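Local coordinates for bacterial bifunctional deaminase-reductase C-terminal domain-containing protein (Corynebacterium diphtheriae, PDB 2P4G) that probably acts as an NADP-dependent reductase of the kind that reduces a pyrimidine intermediate in riboflavin biosynthesis, at residues V140-P145 with V164-A169. Numbering follows the deposited sequence.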
loop_
_atom_site.group_PDB
_atom_site.type_symbol
_atom_site.label_atom_id
_atom_site.label_comp_id
_atom_site.label_asym_id
_atom_site.label_seq_id
_atom_site.Cartn_x
_atom_site.Cartn_y
_atom_site.Cartn_z
ATOM N N VAL A 140 -0.093 -0.279 31.290
ATOM C CA VAL A 140 1.026 -0.957 30.650
ATOM C C VAL A 140 0.770 -2.457 30.651
ATOM O O VAL A 140 0.409 -3.029 31.680
ATOM C CB VAL A 140 2.364 -0.626 31.323
ATOM C CG1 VAL A 140 3.530 -1.439 30.659
ATOM C CG2 VAL A 140 2.600 0.866 31.229
ATOM N N ILE A 141 0.917 -3.070 29.478
ATOM C CA ILE A 141 0.746 -4.511 29.320
ATOM C C ILE A 141 2.095 -5.095 28.856
ATOM O O ILE A 141 2.594 -4.760 27.791
ATOM C CB ILE A 141 -0.352 -4.886 28.279
ATOM C CG1 ILE A 141 -1.682 -4.158 28.554
ATOM C CG2 ILE A 141 -0.524 -6.421 28.204
ATOM C CD1 ILE A 141 -2.408 -4.589 29.771
ATOM N N THR A 142 2.659 -5.972 29.672
ATOM C CA THR A 142 3.923 -6.604 29.392
ATOM C C THR A 142 3.805 -8.126 29.585
ATOM O O THR A 142 2.707 -8.671 29.727
ATOM C CB THR A 142 5.019 -5.986 30.285
ATOM O OG1 THR A 142 6.287 -6.552 29.944
ATOM C CG2 THR A 142 4.727 -6.212 31.752
ATOM N N GLN A 143 4.936 -8.810 29.585
ATOM C CA GLN A 143 4.957 -10.255 29.690
ATOM C C GLN A 143 6.108 -10.658 30.591
ATOM O O GLN A 143 7.133 -10.016 30.584
ATOM C CB GLN A 143 5.139 -10.826 28.285
ATOM C CG GLN A 143 4.897 -12.302 28.157
ATOM C CD GLN A 143 4.489 -12.721 26.743
ATOM O OE1 GLN A 143 4.814 -12.061 25.741
ATOM N NE2 GLN A 143 3.772 -13.835 26.661
ATOM N N GLN A 144 5.949 -11.698 31.391
ATOM C CA GLN A 144 7.074 -12.196 32.171
ATOM C C GLN A 144 8.098 -12.704 31.182
ATOM O O GLN A 144 7.789 -13.611 30.412
ATOM C CB GLN A 144 6.653 -13.330 33.092
ATOM C CG GLN A 144 7.736 -13.775 34.070
ATOM C CD GLN A 144 7.843 -12.870 35.289
ATOM O OE1 GLN A 144 6.836 -12.485 35.889
ATOM N NE2 GLN A 144 9.073 -12.534 35.668
ATOM N N PRO A 145 9.313 -12.116 31.180
ATOM C CA PRO A 145 10.326 -12.537 30.213
ATOM C C PRO A 145 10.758 -13.983 30.453
ATOM O O PRO A 145 10.959 -14.380 31.603
ATOM C CB PRO A 145 11.480 -11.552 30.459
ATOM C CG PRO A 145 11.313 -11.128 31.865
ATOM C CD PRO A 145 9.828 -11.048 32.055
ATOM N N VAL A 164 2.121 3.669 38.034
ATOM C CA VAL A 164 1.549 3.133 36.800
ATOM C C VAL A 164 1.046 1.715 36.991
ATOM O O VAL A 164 1.740 0.879 37.578
ATOM C CB VAL A 164 2.568 3.171 35.625
ATOM C CG1 VAL A 164 2.055 2.353 34.386
ATOM C CG2 VAL A 164 2.875 4.653 35.249
ATOM N N GLU A 165 -0.167 1.455 36.499
ATOM C CA GLU A 165 -0.740 0.117 36.495
ATOM C C GLU A 165 -0.108 -0.772 35.422
ATOM O O GLU A 165 -0.187 -0.450 34.226
ATOM C CB GLU A 165 -2.240 0.217 36.218
ATOM C CG GLU A 165 -3.032 -1.028 36.573
ATOM C CD GLU A 165 -4.506 -0.883 36.238
ATOM O OE1 GLU A 165 -4.964 0.265 35.965
ATOM O OE2 GLU A 165 -5.203 -1.932 36.230
ATOM N N VAL A 166 0.490 -1.889 35.842
ATOM C CA VAL A 166 1.144 -2.825 34.917
ATOM C C VAL A 166 0.571 -4.233 35.025
ATOM O O VAL A 166 0.599 -4.829 36.094
ATOM C CB VAL A 166 2.658 -2.935 35.173
ATOM C CG1 VAL A 166 3.308 -3.776 34.066
ATOM C CG2 VAL A 166 3.318 -1.548 35.273
ATOM N N ILE A 167 0.050 -4.753 33.917
ATOM C CA ILE A 167 -0.403 -6.109 33.853
ATOM C C ILE A 167 0.704 -6.915 33.196
ATOM O O ILE A 167 1.147 -6.573 32.087
ATOM C CB ILE A 167 -1.652 -6.262 32.984
ATOM C CG1 ILE A 167 -2.852 -5.524 33.591
ATOM C CG2 ILE A 167 -2.005 -7.753 32.834
ATOM C CD1 ILE A 167 -4.080 -5.535 32.666
ATOM N N VAL A 168 1.148 -7.975 33.873
ATOM C CA VAL A 168 2.154 -8.884 33.332
ATOM C C VAL A 168 1.459 -10.122 32.788
ATOM O O VAL A 168 0.944 -10.916 33.556
ATOM C CB VAL A 168 3.164 -9.301 34.423
ATOM C CG1 VAL A 168 4.226 -10.246 33.848
ATOM C CG2 VAL A 168 3.790 -8.063 35.043
ATOM N N ALA A 169 1.411 -10.261 31.471
ATOM C CA ALA A 169 0.916 -11.487 30.843
ATOM C C ALA A 169 1.891 -12.633 31.115
ATOM O O ALA A 169 3.086 -12.406 31.235
ATOM C CB ALA A 169 0.739 -11.285 29.332
#
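Val140 and Thr142 each present both backbone N-H and C=O, and Gln144 its N-H alone, to Glu165, Ile167 and Ala169, and five hydrogen bonds zip two parallel strands together. Val140 is gripped at both ends, its N donating to Glu165 O and its O accepting from Ile167 N (2.8 Å). Thr142 repeats the pattern: its N bonds to Ile167 O, and its O takes Ala169 N. Gln144 N, already past the strand end, closes the ladder on Ala169 O (3.0 Å), an oxygen that the CA-H of Gln143 also approaches.

The pairing belongs to a beta-alpha-beta unit in which helix 150-162 carries the chain from strand 139-143 to strand 166-169, one of the two outermost strands of the sheet within this chain. The two strand axes cross at -27°.

Apolar contacts line both faces. On the face of Val140, Thr142, Val166 and Val168, CG2 of Thr142 nestles against Val166 CG1 (3.6 Å) and also meets Val168 CG2. This methyl lies between the backbone N and the carbonyl carbon because OG1 is anti to N (chi1 -176°); the hydroxyl hydrogen-bonds with Ser116 O and Trp152 NE1. Leu156 and Leu159 of the crossover helix cover Val166. Val164, in the loop leading into strand 166-169, sets its CG1 against Val140 CG2 at 3.5 Å, the two side chains crossing at about a right angle.

On the other face Ile141 and Ile167 lie side by side and point the same way, their CD1 methyls pressed to a tight 3.5 Å. Chi2 of -69° folds Ile141 CD1 over toward the neighbouring strand, where it also touches Ile167 CB. Helix 175-184 packs over this face, with Ile178 against both Ile141 and Ala169.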